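Local coordinates for protein amidohydrolase (Brucella melitensis biovar Abortus, PDB 4F0L) that probably acts as a metal-dependent deaminase of the amidohydrolase family, with an iron(III) ion bound in its TIM-barrel active site, at residues Ile93-Ala98 / Arg183-Asp188; Asn355-Asn360 / Arg366-Gly371; Ala152-Ala157 / Glu204-Ala209; Val242-Lys247 / Ala305-Gly310; Gln11-Ala16 / Ile38-Thr43. All blocks are in the same frame, centred on the assembly; numbering follows the deposited sequence.

Contact 1: Ile93-Ala98 / Arg183-Asp188; sequences IMYKFA and RRFIND
In the TIM barrel of this amidohydrolase, Y95 and A98 of helix 88-100 meet R184 and F185 of the loop that leads into helix 189-203. The polar part is one bond. R184 NH1 donates to A98 O at 2.8 Å. The bond is bent, with an N-H...O angle of 135°, and the donor is tilted from the carbonyl plane. The arginine chain bends at chi3 (71°), which swings the guanidinium round toward the helix. Its CD also lies close to the same oxygen, with 3.3 Å between R184 CD and A98 O. The group has more than this one acceptor. R184 NH1 also bonds M101 O, and R184 NE bonds H133 O. Backbone carbonyls therefore fix the rotation of a buried cation. The apolar part is centred on the F185 ring. F185 CZ lies 4.0 Å from A98 CB, and the methyl comes at the ring edge. F185 CE2 lies 3.9 Å from Y95 CE1, and the two aromatic side chains cross obliquely. Y130 adds an edge-to-face ring contact to F185. The F185 side chain lies about 11 Å from the bound iron, beyond direct contact. Around the contact, F97 of the same helix packs on L453, L456 and L457 of helix 442-457, while N187 packs on F192 and L195 of helix 189-203.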
# COMPACT_ATOMS: atom_id res chain seq x y z
N ILE B 93 -3.88 11.33 -20.42
CA ILE B 93 -2.54 10.79 -20.34
C ILE B 93 -2.52 9.41 -21.02
O ILE B 93 -1.63 9.13 -21.80
CB ILE B 93 -2.00 10.71 -18.90
CG1 ILE B 93 -1.99 12.11 -18.23
CG2 ILE B 93 -0.60 10.11 -18.88
CD1 ILE B 93 -1.25 13.21 -18.99
N MET B 94 -3.54 8.59 -20.77
CA MET B 94 -3.56 7.25 -21.34
C MET B 94 -3.56 7.31 -22.88
O MET B 94 -2.78 6.59 -23.52
CB MET B 94 -4.74 6.43 -20.82
CG MET B 94 -4.61 4.95 -21.17
SD MET B 94 -5.33 4.52 -22.79
CE MET B 94 -7.03 4.30 -22.25
N TYR B 95 -4.40 8.17 -23.46
CA TYR B 95 -4.44 8.33 -24.92
C TYR B 95 -3.17 9.02 -25.49
O TYR B 95 -2.76 8.70 -26.58
CB TYR B 95 -5.75 9.00 -25.38
CG TYR B 95 -6.90 8.03 -25.43
CD1 TYR B 95 -7.06 7.16 -26.51
CD2 TYR B 95 -7.81 7.92 -24.36
CE1 TYR B 95 -8.09 6.24 -26.54
CE2 TYR B 95 -8.85 7.00 -24.39
CZ TYR B 95 -8.98 6.16 -25.47
OH TYR B 95 -10.01 5.24 -25.49
N LYS B 96 -2.53 9.93 -24.75
CA LYS B 96 -1.23 10.47 -25.19
C LYS B 96 -0.22 9.34 -25.42
O LYS B 96 0.40 9.28 -26.48
CB LYS B 96 -0.66 11.48 -24.22
CG LYS B 96 0.76 11.93 -24.57
CD LYS B 96 1.17 13.20 -23.85
CE LYS B 96 2.69 13.36 -23.84
NZ LYS B 96 3.12 14.74 -23.45
N PHE B 97 -0.08 8.42 -24.45
CA PHE B 97 0.78 7.24 -24.62
C PHE B 97 0.27 6.29 -25.71
O PHE B 97 1.03 5.88 -26.58
CB PHE B 97 0.95 6.46 -23.30
CG PHE B 97 1.98 7.04 -22.38
CD1 PHE B 97 1.74 8.24 -21.72
CD2 PHE B 97 3.22 6.41 -22.20
CE1 PHE B 97 2.69 8.80 -20.88
CE2 PHE B 97 4.17 6.96 -21.37
CZ PHE B 97 3.91 8.15 -20.70
N ALA B 98 -1.01 5.91 -25.63
CA ALA B 98 -1.59 4.91 -26.53
C ALA B 98 -1.46 5.35 -28.00
O ALA B 98 -1.14 4.53 -28.85
CB ALA B 98 -3.06 4.62 -26.17
N ARG B 183 -8.65 4.25 -32.74
CA ARG B 183 -8.20 3.72 -34.01
C ARG B 183 -7.08 2.67 -33.97
O ARG B 183 -7.03 1.82 -34.84
CB ARG B 183 -7.75 4.85 -34.93
CG ARG B 183 -6.52 5.59 -34.45
CD ARG B 183 -6.25 6.79 -35.35
NE ARG B 183 -5.23 7.70 -34.84
CZ ARG B 183 -5.46 8.69 -34.00
NH1 ARG B 183 -6.67 8.95 -33.50
NH2 ARG B 183 -4.44 9.46 -33.64
N ARG B 184 -6.19 2.72 -32.99
CA ARG B 184 -5.12 1.70 -32.95
C ARG B 184 -5.57 0.37 -32.34
O ARG B 184 -4.80 -0.58 -32.33
CB ARG B 184 -3.91 2.20 -32.16
CG ARG B 184 -3.41 3.57 -32.59
CD ARG B 184 -2.11 3.89 -31.91
NE ARG B 184 -0.98 3.09 -32.41
CZ ARG B 184 0.26 3.15 -31.93
NH1 ARG B 184 0.57 3.96 -30.93
NH2 ARG B 184 1.23 2.43 -32.48
N PHE B 185 -6.81 0.33 -31.81
CA PHE B 185 -7.31 -0.83 -31.05
C PHE B 185 -8.23 -1.69 -31.89
O PHE B 185 -8.51 -2.83 -31.53
CB PHE B 185 -8.12 -0.40 -29.82
CG PHE B 185 -7.47 0.66 -28.95
CD1 PHE B 185 -6.10 0.80 -28.88
CD2 PHE B 185 -8.27 1.51 -28.19
CE1 PHE B 185 -5.52 1.76 -28.09
CE2 PHE B 185 -7.70 2.50 -27.39
CZ PHE B 185 -6.32 2.62 -27.35
N ILE B 186 -8.70 -1.13 -33.00
CA ILE B 186 -9.86 -1.63 -33.73
C ILE B 186 -9.51 -2.82 -34.62
O ILE B 186 -8.48 -2.82 -35.27
CB ILE B 186 -10.42 -0.49 -34.64
CG1 ILE B 186 -10.96 0.66 -33.80
CG2 ILE B 186 -11.49 -0.97 -35.63
CD1 ILE B 186 -11.46 1.82 -34.65
N ASN B 187 -10.37 -3.82 -34.63
CA ASN B 187 -10.35 -4.85 -35.66
C ASN B 187 -11.77 -5.29 -35.95
O ASN B 187 -12.65 -5.12 -35.10
CB ASN B 187 -9.56 -6.09 -35.23
CG ASN B 187 -8.09 -5.86 -35.22
OD1 ASN B 187 -7.48 -5.66 -36.28
ND2 ASN B 187 -7.47 -5.94 -34.02
N ASP B 188 -11.98 -5.88 -37.12
CA ASP B 188 -13.17 -6.70 -37.35
C ASP B 188 -12.80 -8.17 -37.12
O ASP B 188 -11.61 -8.49 -36.93
CB ASP B 188 -13.80 -6.42 -38.73
CG ASP B 188 -12.91 -6.82 -39.90
OD1 ASP B 188 -11.95 -7.59 -39.74
OD2 ASP B 188 -13.22 -6.40 -41.03

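Contact 2: Asn355-Asn360 / Arg366-Gly371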
# COMPACT_ATOMS: atom_id res chain seq x y z
N ASN B 355 -9.72 -9.40 9.20
CA ASN B 355 -9.49 -10.76 8.66
C ASN B 355 -10.72 -11.30 7.94
O ASN B 355 -11.20 -12.38 8.22
CB ASN B 355 -9.02 -11.64 9.82
CG ASN B 355 -7.72 -11.13 10.40
OD1 ASN B 355 -6.76 -10.91 9.62
ND2 ASN B 355 -7.67 -10.89 11.72
N VAL B 356 -11.20 -10.48 7.02
CA VAL B 356 -12.41 -10.75 6.29
C VAL B 356 -12.24 -11.89 5.31
O VAL B 356 -13.13 -12.74 5.19
CB VAL B 356 -12.91 -9.50 5.53
CG1 VAL B 356 -14.15 -9.87 4.67
CG2 VAL B 356 -13.20 -8.38 6.54
N LEU B 357 -11.10 -11.91 4.61
CA LEU B 357 -10.88 -12.89 3.56
C LEU B 357 -10.05 -14.11 4.00
O LEU B 357 -9.72 -14.97 3.19
CB LEU B 357 -10.32 -12.22 2.30
CG LEU B 357 -11.21 -11.06 1.76
CD1 LEU B 357 -10.63 -10.45 0.46
CD2 LEU B 357 -12.68 -11.48 1.59
N ALA B 358 -9.78 -14.21 5.30
CA ALA B 358 -9.26 -15.47 5.85
C ALA B 358 -10.26 -16.63 5.60
O ALA B 358 -11.46 -16.41 5.46
CB ALA B 358 -8.96 -15.32 7.35
N ALA B 359 -9.75 -17.86 5.52
CA ALA B 359 -10.58 -19.07 5.31
C ALA B 359 -10.61 -19.84 6.62
O ALA B 359 -9.55 -20.14 7.18
CB ALA B 359 -10.01 -19.96 4.21
N ASN B 360 -11.80 -20.17 7.10
CA ASN B 360 -11.95 -20.78 8.44
C ASN B 360 -11.46 -19.77 9.47
O ASN B 360 -11.77 -18.57 9.39
CB ASN B 360 -11.19 -22.12 8.52
N ARG B 366 -2.32 -16.07 4.20
CA ARG B 366 -2.34 -17.43 3.66
C ARG B 366 -3.50 -17.67 2.67
O ARG B 366 -3.28 -18.12 1.54
CB ARG B 366 -2.40 -18.45 4.80
CG ARG B 366 -2.64 -19.91 4.42
CD ARG B 366 -1.52 -20.54 3.60
NE ARG B 366 -1.86 -21.94 3.30
CZ ARG B 366 -1.77 -22.94 4.19
NH1 ARG B 366 -1.36 -22.69 5.43
NH2 ARG B 366 -2.12 -24.18 3.85
N ALA B 367 -4.71 -17.35 3.08
CA ALA B 367 -5.88 -17.54 2.23
C ALA B 367 -5.77 -16.74 0.95
O ALA B 367 -6.06 -17.24 -0.13
CB ALA B 367 -7.16 -17.15 2.99
N LEU B 368 -5.33 -15.50 1.05
CA LEU B 368 -5.26 -14.65 -0.12
C LEU B 368 -4.16 -15.11 -1.07
O LEU B 368 -4.37 -15.14 -2.28
CB LEU B 368 -5.02 -13.21 0.30
CG LEU B 368 -6.28 -12.54 0.86
CD1 LEU B 368 -5.94 -11.11 1.20
CD2 LEU B 368 -7.47 -12.60 -0.12
N PHE B 369 -3.02 -15.47 -0.51
CA PHE B 369 -1.91 -15.88 -1.32
C PHE B 369 -2.23 -17.19 -2.03
O PHE B 369 -2.05 -17.27 -3.24
CB PHE B 369 -0.62 -16.06 -0.52
CG PHE B 369 0.54 -16.42 -1.38
CD1 PHE B 369 1.24 -15.45 -2.07
CD2 PHE B 369 0.91 -17.76 -1.56
CE1 PHE B 369 2.32 -15.78 -2.88
CE2 PHE B 369 1.97 -18.09 -2.39
CZ PHE B 369 2.68 -17.10 -3.04
N ASP B 370 -2.74 -18.18 -1.30
CA ASP B 370 -3.08 -19.45 -1.93
C ASP B 370 -4.13 -19.22 -3.01
O ASP B 370 -4.06 -19.79 -4.09
CB ASP B 370 -3.68 -20.45 -0.92
CG ASP B 370 -2.65 -21.16 -0.09
OD1 ASP B 370 -1.43 -21.20 -0.42
OD2 ASP B 370 -3.09 -21.77 0.90
N GLY B 371 -5.15 -18.46 -2.67
CA GLY B 371 -6.28 -18.24 -3.59
C GLY B 371 -5.82 -17.59 -4.89
O GLY B 371 -6.20 -18.01 -5.99
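The loop L357-A359 passes across the side of the helix. A358 and A367 have the closest CA atoms, 5.4 Å apart. The next pair is L357 with L368, at 6.9 Å between CA atoms. Residues 366-371 are helical, and residues 355-360 form a loop. The A367 methyl points at the loop backbone. Its CB lies 3.4 Å from L357 O and 3.7 Å from A359 N. A359 CB touches the same methyl more loosely. One residue on, L368 has CG beside its backbone N (chi1 -76°), and its CD2 branch reaches the loop. L368 CD2 sits 3.8 Å from L357 CB and 3.9 Å from L357 CD1. The contact across the segments is thus van der Waals packing. On the helix itself, R366 NE and D370 OD2 form a salt bridge of 2.7 Å, one turn apart. R366 NH1 has a second acidic partner in D409. The loop is held from elsewhere too: the E344 carboxylate accepts from V356 N and L357 N, and L343 packs on both leucines. A358 also packs on R80 of the second subunit. The loop joins two consecutive helices, 336-351 and 364-379, and passes across the first turns of the second.

Contact 3: Ala152-Ala157 / Glu204-Ala209; sequences AAATTA and EGFEGA
The F206 ring packs against A154 and T155 on one side of helix 145-157. The A154 methyl meets the ring at its edge, in plane. A154 CB lies 3.7 Å from F206 CZ and 3.8 Å from F206 CE2. T155 brings its hydroxyl alongside. T155 OG1 is 3.3 Å from F206 CE2 and 3.5 Å from F206 CD2, and the two side chains lie antiparallel as they pass. The hydroxyl is already engaged within the helix, where T155 OG1 and A151 O are hydrogen-bonded. That bond anchors the oxygen beside the aromatic carbons. F206 reaches the helix because its CG lies opposite the backbone N (chi1 -166°), which carries the ring out of the loop. In the next shell, a type II beta turn from F206 to A209 shapes the loop, closed by A209 N to F206 O at 3.2 Å. G205 and G208 both have positive phi, and the backbone angles of G205 leave no place for a CB. R124 NH2 holds G208 O. On another side of the helix, A153 packs on A110 and T156 on L111 of helix 103-119. The contact joins two successive beta-alpha units of the TIM barrel: helix 145-157 lies in the crossover between strands 122-129 and 160-167, and the loop of F206 leads into the adjacent parallel strand 210-215.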
# COMPACT_ATOMS: atom_id res chain seq x y z
N ALA B 152 8.64 -10.63 -27.47
CA ALA B 152 10.07 -10.39 -27.39
C ALA B 152 10.46 -9.88 -26.02
O ALA B 152 11.49 -10.33 -25.46
CB ALA B 152 10.55 -9.41 -28.47
N ALA B 153 9.66 -8.95 -25.46
CA ALA B 153 9.92 -8.42 -24.13
C ALA B 153 9.83 -9.54 -23.06
O ALA B 153 10.75 -9.72 -22.25
CB ALA B 153 8.94 -7.28 -23.81
N ALA B 154 8.76 -10.32 -23.11
CA ALA B 154 8.62 -11.44 -22.18
C ALA B 154 9.80 -12.43 -22.29
O ALA B 154 10.31 -12.91 -21.26
CB ALA B 154 7.29 -12.16 -22.39
N THR B 155 10.22 -12.74 -23.53
CA THR B 155 11.33 -13.64 -23.76
C THR B 155 12.62 -13.11 -23.15
O THR B 155 13.34 -13.84 -22.45
CB THR B 155 11.55 -13.92 -25.26
OG1 THR B 155 10.38 -14.51 -25.79
CG2 THR B 155 12.77 -14.88 -25.49
N THR B 156 12.89 -11.84 -23.38
CA THR B 156 14.11 -11.24 -22.84
C THR B 156 14.06 -11.26 -21.32
O THR B 156 15.08 -11.53 -20.66
CB THR B 156 14.29 -9.78 -23.32
OG1 THR B 156 14.34 -9.74 -24.73
CG2 THR B 156 15.55 -9.12 -22.72
N ALA B 157 12.88 -10.96 -20.77
CA ALA B 157 12.70 -10.93 -19.30
C ALA B 157 12.79 -12.31 -18.65
O ALA B 157 13.14 -12.44 -17.46
CB ALA B 157 11.38 -10.26 -18.93
N GLU B 204 5.43 -19.78 -31.34
CA GLU B 204 6.06 -21.07 -31.56
C GLU B 204 7.44 -21.03 -30.96
O GLU B 204 8.20 -20.12 -31.20
CB GLU B 204 6.16 -21.40 -33.06
CG GLU B 204 4.85 -21.95 -33.59
CD GLU B 204 4.85 -22.16 -35.09
OE1 GLU B 204 5.90 -21.96 -35.74
OE2 GLU B 204 3.79 -22.53 -35.62
N GLY B 205 7.78 -22.02 -30.16
CA GLY B 205 9.05 -21.99 -29.47
C GLY B 205 9.10 -21.11 -28.23
O GLY B 205 10.12 -21.08 -27.55
N PHE B 206 8.04 -20.38 -27.92
CA PHE B 206 7.97 -19.66 -26.64
C PHE B 206 7.49 -20.70 -25.62
O PHE B 206 6.29 -20.93 -25.48
CB PHE B 206 7.00 -18.47 -26.70
CG PHE B 206 7.13 -17.50 -25.52
CD1 PHE B 206 7.11 -17.96 -24.21
CD2 PHE B 206 7.32 -16.15 -25.74
CE1 PHE B 206 7.24 -17.08 -23.14
CE2 PHE B 206 7.41 -15.25 -24.67
CZ PHE B 206 7.39 -15.72 -23.37
N GLU B 207 8.43 -21.36 -24.94
CA GLU B 207 8.04 -22.40 -23.98
C GLU B 207 7.01 -21.95 -22.93
O GLU B 207 7.20 -20.92 -22.27
CB GLU B 207 9.26 -22.92 -23.24
CG GLU B 207 9.90 -24.16 -23.84
CD GLU B 207 10.41 -25.05 -22.73
OE1 GLU B 207 10.00 -26.24 -22.64
OE2 GLU B 207 11.19 -24.54 -21.91
N GLY B 208 5.95 -22.74 -22.75
CA GLY B 208 4.91 -22.45 -21.76
C GLY B 208 3.88 -21.37 -22.12
O GLY B 208 2.95 -21.11 -21.33
N ALA B 209 4.04 -20.75 -23.28
CA ALA B 209 3.18 -19.64 -23.66
C ALA B 209 1.80 -20.18 -23.85
O ALA B 209 1.62 -21.31 -24.31
CB ALA B 209 3.65 -18.96 -24.93

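Contact 4: Val242-Lys247 / Ala305-Gly310; sequences VAEQVK and ANLGDG
E244, in the loop after strand 238-242 and three residues beyond the iron ligand H241, meets D309 and L307. Its side chain is extended, with CG opposite the backbone N (chi1 -176°), which carries its carboxylate over to D309. E244 OE1 and D309 OD2 are modelled 2.4 Å apart, too short to be taken at face value. The two carboxylate planes stand at 78°, and E244 CG lies 3.2 Å from D309 OD2. L307 CD1 covers the same glutamate oxygen, at 3.5 Å from E244 OE1. Q245 follows at the N-cap position of helix 246-256. It reaches the other segment mainly through water 1, which accepts from Q245 NE2 at 2.8 Å. That water donates to L307 O and to D309 OD1, tying the amide to the aspartate and the loop backbone. V246 starts the helix. Water 2 accepts from V246 N and donates to D309 O at 2.7 Å. D309 O also accepts from H281 NE2. Across the contact, helix 301-306 ends in a Schellman motif with G308 at positive phi, and this turn delivers D309. N306 and L307 meet R354 of the second subunit. The E244 side chain lies about 5 Å from those of the iron ligands H241 and D329. The arrangement belongs to the loops at the carboxyl ends of the barrel strands, where the metal site of an amidohydrolase lies.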
# COMPACT_ATOMS: atom_id res chain seq x y z
N VAL B 242 -15.54 -6.63 -17.25
CA VAL B 242 -16.97 -6.51 -17.02
C VAL B 242 -17.34 -5.88 -15.65
O VAL B 242 -16.74 -6.17 -14.60
CB VAL B 242 -17.67 -7.88 -17.26
CG1 VAL B 242 -17.18 -8.94 -16.29
CG2 VAL B 242 -19.16 -7.72 -17.15
N ALA B 243 -18.33 -4.98 -15.66
CA ALA B 243 -18.90 -4.44 -14.43
C ALA B 243 -17.90 -3.66 -13.54
O ALA B 243 -18.03 -3.62 -12.31
CB ALA B 243 -19.58 -5.55 -13.65
N GLU B 244 -16.94 -3.00 -14.17
CA GLU B 244 -15.90 -2.26 -13.45
C GLU B 244 -16.41 -0.97 -12.79
O GLU B 244 -16.06 -0.68 -11.62
CB GLU B 244 -14.68 -1.93 -14.35
CG GLU B 244 -13.56 -1.24 -13.56
CD GLU B 244 -12.35 -0.83 -14.39
OE1 GLU B 244 -11.37 -0.28 -13.83
OE2 GLU B 244 -12.36 -1.06 -15.61
N GLN B 245 -17.25 -0.23 -13.51
CA GLN B 245 -17.77 1.09 -13.08
C GLN B 245 -19.31 1.07 -13.03
O GLN B 245 -19.94 0.37 -13.83
CB GLN B 245 -17.32 2.19 -14.05
CG GLN B 245 -15.81 2.28 -14.25
CD GLN B 245 -15.30 3.41 -15.15
OE1 GLN B 245 -15.26 3.26 -16.37
NE2 GLN B 245 -14.83 4.51 -14.53
N VAL B 246 -19.91 1.84 -12.11
CA VAL B 246 -21.38 1.89 -11.98
C VAL B 246 -22.03 2.35 -13.29
O VAL B 246 -23.10 1.83 -13.67
CB VAL B 246 -21.81 2.80 -10.81
CG1 VAL B 246 -23.29 3.23 -10.92
CG2 VAL B 246 -21.54 2.09 -9.48
N LYS B 247 -21.39 3.27 -14.01
CA LYS B 247 -21.98 3.79 -15.24
C LYS B 247 -22.19 2.66 -16.24
O LYS B 247 -23.20 2.66 -16.94
CB LYS B 247 -21.14 4.92 -15.86
N ALA B 305 -8.66 0.82 -6.90
CA ALA B 305 -8.57 1.94 -5.93
C ALA B 305 -8.12 3.23 -6.61
O ALA B 305 -8.69 4.29 -6.37
CB ALA B 305 -7.59 1.60 -4.82
N ASN B 306 -7.05 3.15 -7.42
CA ASN B 306 -6.50 4.31 -8.09
C ASN B 306 -7.56 4.94 -9.02
O ASN B 306 -7.58 6.16 -9.24
CB ASN B 306 -5.23 3.92 -8.86
CG ASN B 306 -4.64 5.06 -9.64
OD1 ASN B 306 -5.09 5.34 -10.77
ND2 ASN B 306 -3.67 5.74 -9.05
N LEU B 307 -8.44 4.11 -9.57
CA LEU B 307 -9.51 4.60 -10.46
C LEU B 307 -10.83 4.90 -9.72
O LEU B 307 -11.78 5.36 -10.34
CB LEU B 307 -9.75 3.58 -11.60
CG LEU B 307 -8.60 3.33 -12.55
CD1 LEU B 307 -8.92 2.23 -13.58
CD2 LEU B 307 -8.28 4.64 -13.26
N GLY B 308 -10.91 4.65 -8.41
CA GLY B 308 -12.19 4.78 -7.67
C GLY B 308 -13.33 3.88 -8.17
O GLY B 308 -14.51 4.29 -8.13
N ASP B 309 -13.01 2.68 -8.64
CA ASP B 309 -14.01 1.81 -9.27
C ASP B 309 -15.06 1.34 -8.27
O ASP B 309 -16.24 1.43 -8.53
CB ASP B 309 -13.40 0.57 -9.91
CG ASP B 309 -12.60 0.87 -11.17
OD1 ASP B 309 -12.94 1.80 -11.91
OD2 ASP B 309 -11.63 0.11 -11.43
N GLY B 310 -14.61 0.80 -7.13
CA GLY B 310 -15.50 0.21 -6.16
C GLY B 310 -14.86 -0.97 -5.49
O GLY B 310 -13.68 -1.28 -5.73
O HOH W 1 -13.75 4.29 -12.01
O HOH W 2 -17.82 2.69 -10.26

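Contact 5: Gln11-Ala16 / Ile38-Thr43; sequences QHFIHA and ICSIET
The Q11 side chain is extended, with CG opposite the backbone N (chi1 -169°), and this takes its amide to C39. C39 SG and S40 OG each stand between the backbone N and the carbonyl carbon of their own residue (chi1 62° and 63°). Both groups face the other segment although the residues are consecutive. The contact belongs to the small N-terminal beta sheet, in the HutF-type N-terminal region. Strands 12-16 and 37-42 are not paired with each other. Strand 29-34 lies between them and runs antiparallel to both, so the two outer members of this trio are parallel. Their side chains meet across that middle strand. CA atoms stay well apart, 8.5 Å from Q11 to C39. The touching is therefore light and left to side-chain ends at the surface. F13 takes part with its ring, which also makes a cation-pi contact with R30 of the middle strand. D51 packs on F13 as well, and C39 packs on A34. At the Q11 end the sulfur meets both chain and amide: C39 SG is 4.1 Å from Q11 CG and 3.8 Å from Q11 NE2. At the F13 end a single ring carbon makes the contact, with F13 CE1 lying 3.9 Å from S40 OG.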
# COMPACT_ATOMS: atom_id res chain seq x y z
N GLN B 11 19.71 -32.07 -14.05
CA GLN B 11 18.73 -32.09 -12.98
C GLN B 11 19.32 -31.27 -11.83
O GLN B 11 20.44 -31.55 -11.42
CB GLN B 11 18.48 -33.57 -12.60
CG GLN B 11 17.30 -33.84 -11.68
CD GLN B 11 17.45 -35.13 -10.91
OE1 GLN B 11 18.58 -35.58 -10.65
NE2 GLN B 11 16.32 -35.74 -10.55
N HIS B 12 18.60 -30.25 -11.33
CA HIS B 12 19.10 -29.31 -10.29
C HIS B 12 18.16 -29.29 -9.09
O HIS B 12 16.95 -29.54 -9.25
CB HIS B 12 19.28 -27.88 -10.89
N PHE B 13 18.67 -29.04 -7.88
CA PHE B 13 17.85 -29.14 -6.66
C PHE B 13 17.87 -27.87 -5.81
O PHE B 13 18.93 -27.34 -5.53
CB PHE B 13 18.30 -30.31 -5.80
CG PHE B 13 17.96 -31.65 -6.38
CD1 PHE B 13 16.73 -32.24 -6.11
CD2 PHE B 13 18.86 -32.33 -7.18
CE1 PHE B 13 16.41 -33.48 -6.64
CE2 PHE B 13 18.54 -33.57 -7.73
CZ PHE B 13 17.31 -34.14 -7.46
N ILE B 14 16.68 -27.44 -5.37
CA ILE B 14 16.55 -26.38 -4.38
C ILE B 14 16.11 -27.06 -3.08
O ILE B 14 15.16 -27.83 -3.07
CB ILE B 14 15.48 -25.33 -4.78
CG1 ILE B 14 15.74 -24.66 -6.16
CG2 ILE B 14 15.30 -24.28 -3.69
CD1 ILE B 14 17.11 -24.05 -6.34
N HIS B 15 16.75 -26.74 -1.97
CA HIS B 15 16.28 -27.21 -0.66
C HIS B 15 15.74 -26.04 0.13
O HIS B 15 16.44 -25.05 0.33
CB HIS B 15 17.40 -27.93 0.11
CG HIS B 15 16.96 -28.50 1.46
ND1 HIS B 15 16.86 -27.73 2.56
CD2 HIS B 15 16.56 -29.79 1.84
CE1 HIS B 15 16.43 -28.49 3.59
NE2 HIS B 15 16.24 -29.75 3.14
N ALA B 16 14.49 -26.15 0.55
CA ALA B 16 13.80 -25.09 1.27
C ALA B 16 13.55 -25.51 2.69
O ALA B 16 12.96 -26.57 2.93
CB ALA B 16 12.46 -24.82 0.60
N ILE B 38 9.27 -29.15 -12.61
CA ILE B 38 9.49 -29.74 -11.28
C ILE B 38 9.38 -31.25 -11.43
O ILE B 38 8.32 -31.79 -11.74
CB ILE B 38 8.49 -29.21 -10.23
CG1 ILE B 38 8.74 -27.73 -10.02
CG2 ILE B 38 8.64 -29.89 -8.87
CD1 ILE B 38 7.62 -27.04 -9.22
N CYS B 39 10.50 -31.94 -11.23
CA CYS B 39 10.50 -33.38 -11.46
C CYS B 39 10.21 -34.14 -10.17
O CYS B 39 9.77 -35.30 -10.23
CB CYS B 39 11.82 -33.81 -12.12
SG CYS B 39 13.28 -33.49 -11.11
N SER B 40 10.48 -33.52 -9.02
CA SER B 40 10.28 -34.18 -7.73
C SER B 40 10.11 -33.17 -6.60
O SER B 40 10.64 -32.07 -6.66
CB SER B 40 11.47 -35.12 -7.42
OG SER B 40 12.66 -34.38 -7.31
N ILE B 41 9.32 -33.54 -5.60
CA ILE B 41 9.20 -32.81 -4.36
C ILE B 41 9.23 -33.84 -3.24
O ILE B 41 8.42 -34.76 -3.23
CB ILE B 41 7.89 -32.01 -4.25
CG1 ILE B 41 7.80 -30.93 -5.35
CG2 ILE B 41 7.80 -31.32 -2.90
CD1 ILE B 41 6.38 -30.35 -5.44
N GLU B 42 10.17 -33.67 -2.31
CA GLU B 42 10.42 -34.59 -1.19
C GLU B 42 10.39 -33.75 0.08
O GLU B 42 11.07 -32.74 0.12
CB GLU B 42 11.83 -35.17 -1.32
CG GLU B 42 11.98 -36.57 -1.85
CD GLU B 42 13.30 -37.21 -1.35
OE1 GLU B 42 14.38 -36.63 -1.67
OE2 GLU B 42 13.26 -38.24 -0.62
N THR B 43 9.63 -34.14 1.10
CA THR B 43 9.57 -33.34 2.33
C THR B 43 10.27 -34.06 3.49
O THR B 43 10.47 -35.27 3.45
CB THR B 43 8.14 -33.01 2.75
OG1 THR B 43 7.47 -34.21 3.12
CG2 THR B 43 7.34 -32.35 1.61

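In the fold
From the N terminus, contact 5 closes first, within the small beta sheet before the barrel. Contact 1 then opens on helix 88-100. Contact 3 opens on helix 145-157 before contact 1 closes at 183-188, and itself closes at 204-209, so these two cross. Together they tie outer helices of the barrel to loops on either end of helix 189-203. Contact 4 follows in series and brings together loops after barrel strands beside the metal site. Contact 2 comes last and closes a short loop between two helices. Contacts 2 and 4 both touch the second subunit; their centres are 23 Å apart. Contacts 1 and 5 lie on opposite sides of the chain's centre.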